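Local atomic coordinates of competence/damage-inducible protein CinA (Agrobacterium tumefaciens, PDB entry 2A9S), a protein that is of unknown function but belongs to the CinA competence/damage-inducible family, whose bacterial relatives include nicotinamide mononucleotide deamidases. Residues A[53-58]-A[97-102]; A[67-72]-A[92-97]; A[86-91]-A[125-130]. All blocks are in the same frame, centred on the assembly; numbering follows the deposited sequence. Where two conformers were deposited one is given.

Contact 1 (A[53-58]-A[97-102]); sequences VDRGFV and RSRANF
D54 meets the loop 97-102 through its carboxylate, which swings out with CG anti to the backbone N (chi1 -177°). OD2 of D54 accepts the backbone N-H of R99 at 2.9 Å in a nearly straight bond (160° at the hydrogen). The N-H comes from above the carboxylate plane, and the opposite face receives NE of R55, 3.1 Å from D54 OD2, in a salt bridge between neighbours on the strand. An aspartate suits the place, short enough to reach a loop amide and charged enough to hold an arginine. The bend at chi3 (66°) brings the R55 guanidinium alongside S98, whose CA sits over one of its faces. CD of R55 lies 3.6 Å from CB of S98. In the guanidinium plane a water lies 3.1 Å from R55 NH1 and passes a bond on to R97 O at 2.7 Å. G56 and V58 pair in an antiparallel ladder with a strand of the second subunit, so the sheet runs on across the interface. F57 turns the edge of its ring to the same carbonyl, CZ of F57 lying 3.6 Å from R97 O, so that the slightly positive rim faces the oxygen. S98 holds the loop in shape, its OG accepting the A100 N-H in an ST turn. Two donors on one oxygen of a buried aspartate would be expected to favour the ionised form of D54. R55 joins D54 to D67 and D63 of the second subunit, so polar contacts run from loop amide to interface.

Contact 2 (A[67-72]-A[92-97]); sequences DMLGVG and HGALYR
L69 and G93 bring the end of helix 62-69 against the last turn of helix 84-96, their CA atoms just 4.4 Å apart. Glycine suits such an approach because it puts no side chain between the backbones: CA of G93 comes to 3.2 Å from O of L69 in a CA-H...O contact, bent to 138° at the hydrogen. The side chain of L69 starts out away from helix 84-96, but its CD2 methyl returns to lie 3.9 Å from CB of A94. The small alanine lets that methyl also touch its backbone, CD2 of L69 being 3.6 Å from N of A94. Around this pair, A31, F57 and M90 complete an apolar cluster that seats both helices on the sheet of this alpha/beta fold, while M68 turns to F57 of its own chain and of the second subunit. G70 ends helix 62-69 with positive phi (72°), a conformation that glycine adopts with ease. Over the backbone of this turn lies R97, the first residue beyond helix 84-96. Extended from CG to NE, its chain carries CD of R97 to 3.2 Å from O of M68, and NH1 makes a weak, strongly bent hydrogen bond (129°) to the same oxygen. D67 O lies near the edge of the guanidinium, 3.0 Å from NH1 of R97. One face of the group rests on backbone, with L69 C over its centre and G70 N nearer the rim. A cation set over the carbonyls of a helix's C-terminal turn would probably be favoured by the helix dipole. The carboxylate of D67 has other partners: D67 OD2 forms salt bridges with R99 and R55 of the second subunit.

Contact 3 (A[86-91]-A[125-130]); sequences TALQMA and HLATKA
L88 starts away from strand 125-130, but with CG anti to the carbonyl carbon (chi1 -66°) the branched chain curls back until CD2 of L88 stands 4.1 Å from CB of A127. K129 does the reverse: its CB faces the helix, 4.2 Å from CB of A91, and CG, anti to the backbone N (chi1 -173°), begins a fully extended chain. Its aliphatic part can thus cover the helix while the amine is carried away from 86-91, past H92 and L95. Between them the contact belongs to alanines. A87 and A91, one helical turn apart, both point at the strand and flank A127, whose CB lies 3.9 Å from CB of A87 and 4.1 Å from CB of A91. The same A127 methyl also touches helix backbone, 3.7 Å from O of A87. H125 adds its CB, 4.0 Å from CB of A87, and turns its ring to H137 on strand 135-141, with which ND1 shares a hydrogen bond. Helix 84-96 thus lies over one face of the mixed sheet, the axes of 86-91 and 125-130 crossing at -34° and approaching to 7.2 Å. L126 and T128 turn the opposite way, onto helix 147-167, so strand 125-130 is sandwiched between helices. Backbone bonds stay within each element or its sheet, as in A91 N to A87 O along the helix and A127 with A105 between strands. Joined across the contact by methyls, methylenes and a leucine branch, the two segments cohere through dispersion and the burial of apolar surface.

In the fold
Following the chain from the N terminus, the first contact segment met is on strand 53-59, which leads into helix 62-69. Contact 1 closes a loop of 38 residues, bringing the chain from helix 84-96 back beside that strand before strand 102-108 begins. Contact 2 is nested inside it, joining the ends of helices 62-69 and 84-96, and R97 belongs to both. Contact 3 crosses the other two: it starts on helix 84-96 within their loops and ends on strand 123-130, beyond them. Helix 84-96 takes part in contacts 2 and 3, and the loop after it in contact 1, so it links the side touching the second subunit with strand 123-130, while Q89 and G72 link contacts 2 and 3.

Contact 1 (A[53-58]-A[97-102])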
ATOM      1  N   VAL A  53     -10.733   6.715  -1.699  1.00 13.35           N
ATOM      2  CA  VAL A  53      -9.720   5.723  -2.001  1.00 14.29           C
ATOM      3  C   VAL A  53     -10.379   4.344  -2.138  1.00 14.88           C
ATOM      4  O   VAL A  53     -10.947   3.816  -1.181  1.00 16.43           O
ATOM      5  CB  VAL A  53      -8.573   5.729  -0.962  1.00 14.53           C
ATOM      6  CG1 VAL A  53      -7.549   4.679  -1.342  1.00 15.93           C
ATOM      7  CG2 VAL A  53      -7.900   7.075  -0.888  1.00 12.98           C
ATOM      8  N   ASP A  54     -10.321   3.777  -3.329  1.00 13.91           N
ATOM      9  CA  ASP A  54     -11.012   2.526  -3.587  1.00 14.64           C
ATOM     10  C   ASP A  54     -10.151   1.348  -3.164  1.00 14.80           C
ATOM     11  O   ASP A  54     -10.535   0.607  -2.251  1.00 16.94           O
ATOM     12  CB  ASP A  54     -11.430   2.437  -5.037  1.00 14.43           C
ATOM     13  CG  ASP A  54     -12.227   1.164  -5.343  1.00 17.67           C
ATOM     14  OD1 ASP A  54     -13.290   0.982  -4.700  1.00 21.56           O
ATOM     15  OD2 ASP A  54     -11.783   0.381  -6.210  1.00 17.94           O
ATOM     16  N   ARG A  55      -8.994   1.197  -3.793  1.00 13.06           N
ATOM     17  CA  ARG A  55      -8.074   0.128  -3.399  1.00 12.23           C
ATOM     18  C   ARG A  55      -6.682   0.450  -3.870  1.00 11.86           C
ATOM     19  O   ARG A  55      -6.471   1.368  -4.668  1.00 12.44           O
ATOM     20  CB  ARG A  55      -8.522  -1.239  -3.957  1.00 11.44           C
ATOM     21  CG  ARG A  55      -8.487  -1.301  -5.481  1.00 12.56           C
ATOM     22  CD  ARG A  55      -9.234  -2.523  -6.021  1.00 13.31           C
ATOM     23  NE  ARG A  55     -10.659  -2.431  -5.748  1.00 14.32           N
ATOM     24  CZ  ARG A  55     -11.523  -3.433  -5.889  1.00 17.05           C
ATOM     25  NH1 ARG A  55     -11.127  -4.651  -6.309  1.00 16.49           N
ATOM     26  NH2 ARG A  55     -12.781  -3.221  -5.602  1.00 18.34           N
ATOM     27  N   GLY A  56      -5.725  -0.321  -3.388  1.00 10.94           N
ATOM     28  CA  GLY A  56      -4.334  -0.103  -3.728  1.00 11.27           C
ATOM     29  C   GLY A  56      -3.656  -1.428  -3.948  1.00 11.64           C
ATOM     30  O   GLY A  56      -3.972  -2.411  -3.242  1.00 10.32           O
ATOM     31  N   PHE A  57      -2.710  -1.438  -4.901  1.00 10.19           N
ATOM     32  CA  PHE A  57      -1.909  -2.632  -5.225  1.00 12.27           C
ATOM     33  C   PHE A  57      -0.461  -2.270  -4.996  1.00 12.79           C
ATOM     34  O   PHE A  57       0.001  -1.263  -5.536  1.00 15.09           O
ATOM     35  CB  PHE A  57      -2.086  -2.989  -6.693  1.00 12.38           C
ATOM     36  CG  PHE A  57      -3.534  -3.129  -7.129  1.00 13.61           C
ATOM     37  CD1 PHE A  57      -4.136  -4.381  -7.103  1.00 17.62           C
ATOM     38  CD2 PHE A  57      -4.283  -2.030  -7.550  1.00 13.74           C
ATOM     39  CE1 PHE A  57      -5.465  -4.545  -7.504  1.00 17.97           C
ATOM     40  CE2 PHE A  57      -5.611  -2.185  -7.934  1.00 14.01           C
ATOM     41  CZ  PHE A  57      -6.195  -3.431  -7.909  1.00 16.50           C
ATOM     42  N   VAL A  58       0.244  -3.025  -4.153  1.00 11.53           N
ATOM     43  CA  VAL A  58       1.657  -2.803  -4.016  1.00 11.83           C
ATOM     44  C   VAL A  58       2.308  -3.984  -4.696  1.00 12.65           C
ATOM     45  O   VAL A  58       2.251  -5.093  -4.191  1.00 11.70           O
ATOM     46  CB  VAL A  58       2.093  -2.687  -2.537  1.00 12.28           C
ATOM     47  CG1 VAL A  58       3.613  -2.507  -2.465  1.00 11.09           C
ATOM     48  CG2 VAL A  58       1.333  -1.556  -1.848  1.00 11.76           C
ATOM     49  N   ARG A  97      -9.161  -3.183 -12.807  1.00 21.02           N
ATOM     50  CA  ARG A  97      -9.346  -4.130 -11.704  1.00 19.89           C
ATOM     51  C   ARG A  97      -9.790  -3.426 -10.397  1.00 19.03           C
ATOM     52  O   ARG A  97      -9.498  -3.884  -9.275  1.00 18.56           O
ATOM     53  CB  ARG A  97      -8.113  -5.010 -11.515  1.00 20.30           C
ATOM     54  CG  ARG A  97      -7.914  -5.951 -12.703  1.00 23.29           C
ATOM     55  CD  ARG A  97      -6.581  -6.616 -12.702  1.00 26.59           C
ATOM     56  NE  ARG A  97      -6.314  -7.346 -13.955  1.00 29.11           N
ATOM     57  CZ  ARG A  97      -5.615  -8.480 -14.031  1.00 29.55           C
ATOM     58  NH1 ARG A  97      -5.138  -9.065 -12.940  1.00 28.09           N
ATOM     59  NH2 ARG A  97      -5.405  -9.047 -15.205  1.00 31.44           N
ATOM     60  N   SER A  98     -10.507  -2.311 -10.556  1.00 17.58           N
ATOM     61  CA  SER A  98     -11.040  -1.568  -9.427  1.00 17.43           C
ATOM     62  C   SER A  98     -12.338  -0.888  -9.815  1.00 16.91           C
ATOM     63  O   SER A  98     -12.766  -0.989 -10.985  1.00 18.15           O
ATOM     64  CB  SER A  98     -10.026  -0.527  -8.952  1.00 17.16           C
ATOM     65  OG  SER A  98     -10.089   0.655  -9.733  1.00 16.27           O
ATOM     66  N   ARG A  99     -12.940  -0.191  -8.851  1.00 16.47           N
ATOM     67  CA  ARG A  99     -14.124   0.618  -9.097  1.00 17.49           C
ATOM     68  C   ARG A  99     -13.767   2.088  -9.177  1.00 16.79           C
ATOM     69  O   ARG A  99     -14.655   2.926  -9.146  1.00 17.74           O
ATOM     70  CB  ARG A  99     -15.179   0.405  -7.991  1.00 18.01           C
ATOM     71  CG  ARG A  99     -15.349  -1.027  -7.581  1.00 22.66           C
ATOM     72  CD  ARG A  99     -16.639  -1.210  -6.823  1.00 32.74           C
ATOM     73  NE  ARG A  99     -17.286  -2.463  -7.210  1.00 37.50           N
ATOM     74  CZ  ARG A  99     -18.341  -2.546  -8.018  1.00 40.52           C
ATOM     75  NH1 ARG A  99     -18.903  -1.447  -8.523  1.00 41.26           N
ATOM     76  NH2 ARG A  99     -18.844  -3.738  -8.315  1.00 43.39           N
ATOM     77  N   ALA A 100     -12.483   2.412  -9.339  1.00 16.01           N
ATOM     78  CA  ALA A 100     -12.063   3.810  -9.346  1.00 15.55           C
ATOM     79  C   ALA A 100     -12.357   4.470 -10.685  1.00 15.09           C
ATOM     80  O   ALA A 100     -12.449   3.809 -11.720  1.00 15.94           O
ATOM     81  CB  ALA A 100     -10.580   3.935  -9.044  1.00 15.51           C
ATOM     82  N   ASN A 101     -12.492   5.787 -10.643  1.00 15.29           N
ATOM     83  CA  ASN A 101     -12.460   6.610 -11.837  1.00 14.65           C
ATOM     84  C   ASN A 101     -11.062   6.895 -12.385  1.00 15.11           C
ATOM     85  O   ASN A 101     -10.909   7.069 -13.595  1.00 14.82           O
ATOM     86  CB  ASN A 101     -13.153   7.933 -11.570  1.00 15.41           C
ATOM     87  CG  ASN A 101     -14.524   7.745 -10.976  1.00 16.41           C
ATOM     88  OD1 ASN A 101     -14.694   7.652  -9.759  1.00 19.06           O
ATOM     89  ND2 ASN A 101     -15.524   7.654 -11.855  1.00 20.42           N
ATOM     90  N   PHE A 102     -10.064   6.997 -11.487  1.00 13.75           N
ATOM     91  CA  PHE A 102      -8.669   7.292 -11.879  1.00 13.35           C
ATOM     92  C   PHE A 102      -7.730   6.292 -11.215  1.00 12.12           C
ATOM     93  O   PHE A 102      -7.995   5.856 -10.089  1.00 11.95           O
ATOM     94  CB  PHE A 102      -8.229   8.686 -11.393  1.00 13.56           C
ATOM     95  CG  PHE A 102      -9.146   9.826 -11.814  1.00 15.74           C
ATOM     96  CD1 PHE A 102      -9.445  10.049 -13.153  1.00 18.74           C
ATOM     97  CD2 PHE A 102      -9.686  10.675 -10.852  1.00 18.87           C
ATOM     98  CE1 PHE A 102     -10.299  11.099 -13.539  1.00 20.26           C
ATOM     99  CE2 PHE A 102     -10.534  11.723 -11.216  1.00 20.87           C
ATOM    100  CZ  PHE A 102     -10.837  11.946 -12.560  1.00 18.13           C
TER
HETATM  101  O   HOH W   1      -8.719  -5.995  -7.814  1.00 38.46           O

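Contact 2 (A[67-72]-A[92-97])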
ATOM      1  N   ASP A  67       0.416 -10.731 -12.032  1.00 24.41           N
ATOM      2  CA  ASP A  67      -0.800 -11.297 -11.388  1.00 24.23           C
ATOM      3  C   ASP A  67      -1.855 -10.285 -11.017  1.00 23.19           C
ATOM      4  O   ASP A  67      -3.050 -10.461 -11.308  1.00 23.76           O
ATOM      5  CB  ASP A  67      -0.467 -12.026 -10.067  1.00 25.29           C
ATOM      6  CG  ASP A  67       0.561 -13.106 -10.221  1.00 28.52           C
ATOM      7  OD1 ASP A  67       0.798 -13.555 -11.368  1.00 32.11           O
ATOM      8  OD2 ASP A  67       1.137 -13.491  -9.173  1.00 28.93           O
ATOM      9  N   MET A  68      -1.425  -9.241 -10.308  1.00 20.73           N
ATOM     10  CA  MET A  68      -2.348  -8.263  -9.801  1.00 18.85           C
ATOM     11  C   MET A  68      -2.817  -7.298 -10.876  1.00 18.49           C
ATOM     12  O   MET A  68      -3.959  -6.880 -10.850  1.00 18.49           O
ATOM     13  CB  MET A  68      -1.741  -7.468  -8.606  1.00 18.88           C
ATOM     14  CG  MET A  68      -1.311  -8.286  -7.355  1.00 19.68           C
ATOM     15  SD  MET A  68      -0.792  -7.176  -6.021  1.00 16.44           S
ATOM     16  CE  MET A  68      -2.310  -6.964  -5.130  1.00 21.28           C
ATOM     17  N   LEU A  69      -1.936  -6.914 -11.806  1.00 17.31           N
ATOM     18  CA  LEU A  69      -2.268  -5.816 -12.719  1.00 17.96           C
ATOM     19  C   LEU A  69      -2.378  -6.187 -14.206  1.00 18.63           C
ATOM     20  O   LEU A  69      -2.826  -5.361 -15.008  1.00 19.21           O
ATOM     21  CB  LEU A  69      -1.284  -4.661 -12.542  1.00 15.93           C
ATOM     22  CG  LEU A  69      -1.294  -4.039 -11.139  1.00 14.30           C
ATOM     23  CD1 LEU A  69      -0.159  -3.007 -11.072  1.00 15.35           C
ATOM     24  CD2 LEU A  69      -2.652  -3.416 -10.775  1.00 15.63           C
ATOM     25  N   GLY A  70      -1.960  -7.405 -14.541  1.00 20.31           N
ATOM     26  CA  GLY A  70      -1.952  -7.867 -15.936  1.00 22.12           C
ATOM     27  C   GLY A  70      -0.881  -7.238 -16.812  1.00 23.36           C
ATOM     28  O   GLY A  70      -1.051  -7.157 -18.042  1.00 24.25           O
ATOM     29  N   VAL A  71       0.219  -6.781 -16.209  1.00 23.41           N
ATOM     30  CA  VAL A  71       1.347  -6.267 -16.979  1.00 24.19           C
ATOM     31  C   VAL A  71       1.947  -7.450 -17.752  1.00 26.09           C
ATOM     32  O   VAL A  71       2.125  -8.533 -17.194  1.00 25.81           O
ATOM     33  CB  VAL A  71       2.424  -5.628 -16.081  1.00 24.20           C
ATOM     34  CG1 VAL A  71       3.642  -5.251 -16.901  1.00 23.61           C
ATOM     35  CG2 VAL A  71       1.863  -4.382 -15.356  1.00 22.35           C
ATOM     36  N   GLY A  72       2.239  -7.243 -19.038  1.00 27.89           N
ATOM     37  CA  GLY A  72       2.732  -8.333 -19.892  1.00 29.50           C
ATOM     38  C   GLY A  72       4.159  -8.765 -19.621  1.00 31.14           C
ATOM     39  O   GLY A  72       5.050  -7.926 -19.410  1.00 30.72           O
ATOM     40  N   HIS A  92      -3.389   1.085 -16.263  1.00 15.40           N
ATOM     41  CA  HIS A  92      -4.526   0.469 -16.919  1.00 17.14           C
ATOM     42  C   HIS A  92      -5.077  -0.689 -16.079  1.00 17.01           C
ATOM     43  O   HIS A  92      -6.303  -0.772 -15.844  1.00 17.45           O
ATOM     44  CB  HIS A  92      -4.116  -0.026 -18.304  1.00 18.33           C
ATOM     45  CG  HIS A  92      -5.241  -0.654 -19.060  1.00 21.36           C
ATOM     46  ND1 HIS A  92      -5.402  -2.017 -19.156  1.00 26.40           N
ATOM     47  CD2 HIS A  92      -6.287  -0.097 -19.721  1.00 24.35           C
ATOM     48  CE1 HIS A  92      -6.484  -2.276 -19.875  1.00 28.25           C
ATOM     49  NE2 HIS A  92      -7.045  -1.128 -20.220  1.00 27.14           N
ATOM     50  N   GLY A  93      -4.187  -1.583 -15.637  1.00 16.20           N
ATOM     51  CA  GLY A  93      -4.577  -2.687 -14.742  1.00 15.55           C
ATOM     52  C   GLY A  93      -5.239  -2.248 -13.442  1.00 15.56           C
ATOM     53  O   GLY A  93      -6.262  -2.821 -13.018  1.00 15.49           O
ATOM     54  N   ALA A  94      -4.672  -1.219 -12.798  1.00 15.16           N
ATOM     55  CA  ALA A  94      -5.196  -0.780 -11.504  1.00 15.77           C
ATOM     56  C   ALA A  94      -6.563  -0.145 -11.665  1.00 17.10           C
ATOM     57  O   ALA A  94      -7.396  -0.184 -10.740  1.00 17.17           O
ATOM     58  CB  ALA A  94      -4.241   0.190 -10.814  1.00 14.66           C
ATOM     59  N   LEU A  95      -6.796   0.433 -12.836  1.00 17.42           N
ATOM     60  CA  LEU A  95      -8.028   1.118 -13.120  1.00 19.77           C
ATOM     61  C   LEU A  95      -9.135   0.104 -13.373  1.00 20.04           C
ATOM     62  O   LEU A  95     -10.191   0.152 -12.727  1.00 20.09           O
ATOM     63  CB  LEU A  95      -7.861   2.066 -14.325  1.00 19.55           C
ATOM     64  CG  LEU A  95      -9.105   2.875 -14.671  1.00 20.46           C
ATOM     65  CD1 LEU A  95      -9.534   3.797 -13.551  1.00 20.75           C
ATOM     66  CD2 LEU A  95      -8.872   3.634 -16.007  1.00 21.23           C
ATOM     67  N   TYR A  96      -8.889  -0.842 -14.275  0.50 20.80           N
ATOM     68  CA  TYR A  96      -9.935  -1.789 -14.681  0.50 21.46           C
ATOM     69  C   TYR A  96     -10.053  -3.049 -13.793  0.50 21.17           C
ATOM     70  O   TYR A  96     -10.969  -3.857 -13.977  0.50 21.64           O
ATOM     71  CB  TYR A  96      -9.871  -2.097 -16.200  0.50 21.62           C
ATOM     72  CG  TYR A  96     -10.106  -0.861 -17.063  0.50 22.13           C
ATOM     73  CD1 TYR A  96     -11.370  -0.280 -17.159  0.50 23.71           C
ATOM     74  CD2 TYR A  96      -9.063  -0.262 -17.761  0.50 23.07           C
ATOM     75  CE1 TYR A  96     -11.587   0.867 -17.923  0.50 23.23           C
ATOM     76  CE2 TYR A  96      -9.272   0.878 -18.531  0.50 22.45           C
ATOM     77  CZ  TYR A  96     -10.527   1.437 -18.603  0.50 22.70           C
ATOM     78  OH  TYR A  96     -10.734   2.561 -19.372  0.50 23.81           O
ATOM     79  N   ARG A  97      -9.161  -3.183 -12.807  1.00 21.02           N
ATOM     80  CA  ARG A  97      -9.346  -4.130 -11.704  1.00 19.89           C
ATOM     81  C   ARG A  97      -9.790  -3.426 -10.397  1.00 19.03           C
ATOM     82  O   ARG A  97      -9.498  -3.884  -9.275  1.00 18.56           O
ATOM     83  CB  ARG A  97      -8.113  -5.010 -11.515  1.00 20.30           C
ATOM     84  CG  ARG A  97      -7.914  -5.951 -12.703  1.00 23.29           C
ATOM     85  CD  ARG A  97      -6.581  -6.616 -12.702  1.00 26.59           C
ATOM     86  NE  ARG A  97      -6.314  -7.346 -13.955  1.00 29.11           N
ATOM     87  CZ  ARG A  97      -5.615  -8.480 -14.031  1.00 29.55           C
ATOM     88  NH1 ARG A  97      -5.138  -9.065 -12.940  1.00 28.09           N
ATOM     89  NH2 ARG A  97      -5.405  -9.047 -15.205  1.00 31.44           N
TER

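Contact 3 (A[86-91]-A[125-130])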
ATOM      1  N   THR A  86       5.713  -0.210 -18.729  1.00 17.82           N
ATOM      2  CA  THR A  86       5.253  -0.886 -17.516  1.00 17.02           C
ATOM      3  C   THR A  86       4.332   0.049 -16.743  1.00 16.14           C
ATOM      4  O   THR A  86       3.293  -0.379 -16.300  1.00 15.83           O
ATOM      5  CB  THR A  86       6.416  -1.417 -16.653  1.00 17.50           C
ATOM      6  OG1 THR A  86       7.059  -2.483 -17.376  1.00 19.24           O
ATOM      7  CG2 THR A  86       5.892  -1.966 -15.315  1.00 16.93           C
ATOM      8  N   ALA A  87       4.687   1.334 -16.651  1.00 15.49           N
ATOM      9  CA  ALA A  87       3.856   2.300 -15.909  1.00 15.75           C
ATOM     10  C   ALA A  87       2.450   2.400 -16.486  1.00 15.63           C
ATOM     11  O   ALA A  87       1.454   2.336 -15.747  1.00 14.02           O
ATOM     12  CB  ALA A  87       4.522   3.680 -15.853  1.00 15.48           C
ATOM     13  N   LEU A  88       2.388   2.551 -17.815  1.00 15.89           N
ATOM     14  CA  LEU A  88       1.107   2.587 -18.515  1.00 17.22           C
ATOM     15  C   LEU A  88       0.275   1.333 -18.271  1.00 15.97           C
ATOM     16  O   LEU A  88      -0.912   1.459 -17.990  1.00 17.75           O
ATOM     17  CB  LEU A  88       1.308   2.806 -20.015  1.00 17.05           C
ATOM     18  CG  LEU A  88       1.888   4.157 -20.427  1.00 19.90           C
ATOM     19  CD1 LEU A  88       2.171   4.119 -21.936  1.00 23.50           C
ATOM     20  CD2 LEU A  88       0.902   5.256 -20.088  1.00 23.86           C
ATOM     21  N   GLN A  89       0.869   0.146 -18.351  1.00 15.63           N
ATOM     22  CA  GLN A  89       0.119  -1.099 -18.118  1.00 15.55           C
ATOM     23  C   GLN A  89      -0.356  -1.266 -16.675  1.00 14.46           C
ATOM     24  O   GLN A  89      -1.482  -1.705 -16.426  1.00 14.46           O
ATOM     25  CB  GLN A  89       0.909  -2.323 -18.564  1.00 16.80           C
ATOM     26  CG  GLN A  89       1.012  -2.355 -20.084  1.00 20.23           C
ATOM     27  CD  GLN A  89       1.575  -3.642 -20.606  1.00 24.05           C
ATOM     28  OE1 GLN A  89       2.134  -4.441 -19.863  1.00 24.93           O
ATOM     29  NE2 GLN A  89       1.455  -3.840 -21.916  1.00 29.82           N
ATOM     30  N   MET A  90       0.502  -0.888 -15.730  1.00 13.84           N
ATOM     31  CA  MET A  90       0.111  -0.846 -14.322  1.00 11.88           C
ATOM     32  C   MET A  90      -1.121   0.065 -14.102  1.00 12.98           C
ATOM     33  O   MET A  90      -2.069  -0.319 -13.395  1.00 12.72           O
ATOM     34  CB  MET A  90       1.280  -0.365 -13.448  1.00 11.77           C
ATOM     35  CG  MET A  90       2.438  -1.368 -13.264  1.00 13.96           C
ATOM     36  SD  MET A  90       3.901  -0.716 -12.357  1.00  6.97           S
ATOM     37  CE  MET A  90       3.221  -0.498 -10.707  1.00 12.42           C
ATOM     38  N   ALA A  91      -1.111   1.245 -14.706  1.00 12.34           N
ATOM     39  CA  ALA A  91      -2.174   2.228 -14.500  1.00 13.92           C
ATOM     40  C   ALA A  91      -3.494   1.668 -15.069  1.00 15.31           C
ATOM     41  O   ALA A  91      -4.556   1.728 -14.433  1.00 14.72           O
ATOM     42  CB  ALA A  91      -1.801   3.576 -15.178  1.00 13.82           C
ATOM     43  N   HIS A 125       9.100   6.283 -13.335  1.00 10.81           N
ATOM     44  CA  HIS A 125       8.066   6.468 -14.351  1.00 11.21           C
ATOM     45  C   HIS A 125       6.715   6.502 -13.630  1.00 10.90           C
ATOM     46  O   HIS A 125       6.423   5.610 -12.829  1.00 10.08           O
ATOM     47  CB  HIS A 125       8.105   5.334 -15.371  1.00 12.51           C
ATOM     48  CG  HIS A 125       9.229   5.470 -16.363  1.00 12.55           C
ATOM     49  ND1 HIS A 125       9.160   6.319 -17.446  1.00 16.62           N
ATOM     50  CD2 HIS A 125      10.468   4.930 -16.384  1.00 14.96           C
ATOM     51  CE1 HIS A 125      10.294   6.269 -18.119  1.00 13.33           C
ATOM     52  NE2 HIS A 125      11.101   5.424 -17.505  1.00 13.60           N
ATOM     53  N   LEU A 126       5.927   7.543 -13.904  1.00 10.24           N
ATOM     54  CA  LEU A 126       4.602   7.690 -13.293  1.00 10.94           C
ATOM     55  C   LEU A 126       3.581   7.790 -14.409  1.00 12.53           C
ATOM     56  O   LEU A 126       3.819   8.452 -15.447  1.00 12.02           O
ATOM     57  CB  LEU A 126       4.510   8.933 -12.388  1.00 12.05           C
ATOM     58  CG  LEU A 126       5.487   9.080 -11.222  1.00 12.16           C
ATOM     59  CD1 LEU A 126       6.765   9.801 -11.682  1.00 11.75           C
ATOM     60  CD2 LEU A 126       4.823   9.834 -10.090  1.00 14.31           C
ATOM     61  N   ALA A 127       2.424   7.162 -14.186  1.00 12.22           N
ATOM     62  CA  ALA A 127       1.338   7.222 -15.179  1.00 12.76           C
ATOM     63  C   ALA A 127       0.027   7.321 -14.421  1.00 13.71           C
ATOM     64  O   ALA A 127      -0.165   6.648 -13.399  1.00 12.60           O
ATOM     65  CB  ALA A 127       1.349   6.000 -16.078  1.00 13.12           C
ATOM     66  N   THR A 128      -0.871   8.161 -14.919  1.00 15.65           N
ATOM     67  CA  THR A 128      -2.241   8.183 -14.412  1.00 16.16           C
ATOM     68  C   THR A 128      -3.212   7.934 -15.563  1.00 16.16           C
ATOM     69  O   THR A 128      -2.998   8.444 -16.678  1.00 15.89           O
ATOM     70  CB  THR A 128      -2.581   9.512 -13.721  1.00 17.44           C
ATOM     71  OG1 THR A 128      -2.339  10.596 -14.633  1.00 20.78           O
ATOM     72  CG2 THR A 128      -1.725   9.719 -12.485  1.00 19.09           C
ATOM     73  N   LYS A 129      -4.267   7.160 -15.310  1.00 15.81           N
ATOM     74  CA  LYS A 129      -5.271   6.901 -16.355  1.00 15.92           C
ATOM     75  C   LYS A 129      -6.703   7.132 -15.856  1.00 17.18           C
ATOM     76  O   LYS A 129      -6.990   6.946 -14.678  1.00 15.36           O
ATOM     77  CB  LYS A 129      -5.092   5.504 -16.929  1.00 16.05           C
ATOM     78  CG  LYS A 129      -5.975   5.209 -18.146  1.00 18.36           C
ATOM     79  CD  LYS A 129      -5.629   3.896 -18.790  1.00 21.14           C
ATOM     80  CE  LYS A 129      -6.519   3.707 -20.020  1.00 22.33           C
ATOM     81  NZ  LYS A 129      -6.038   2.579 -20.854  1.00 25.41           N
ATOM     82  N   ALA A 130      -7.571   7.612 -16.751  1.00 17.55           N
ATOM     83  CA  ALA A 130      -8.997   7.831 -16.449  1.00 19.04           C
ATOM     84  C   ALA A 130      -9.830   6.885 -17.305  1.00 19.71           C
ATOM     85  O   ALA A 130      -9.364   6.407 -18.333  1.00 19.46           O
ATOM     86  CB  ALA A 130      -9.389   9.248 -16.754  1.00 18.90           C
TER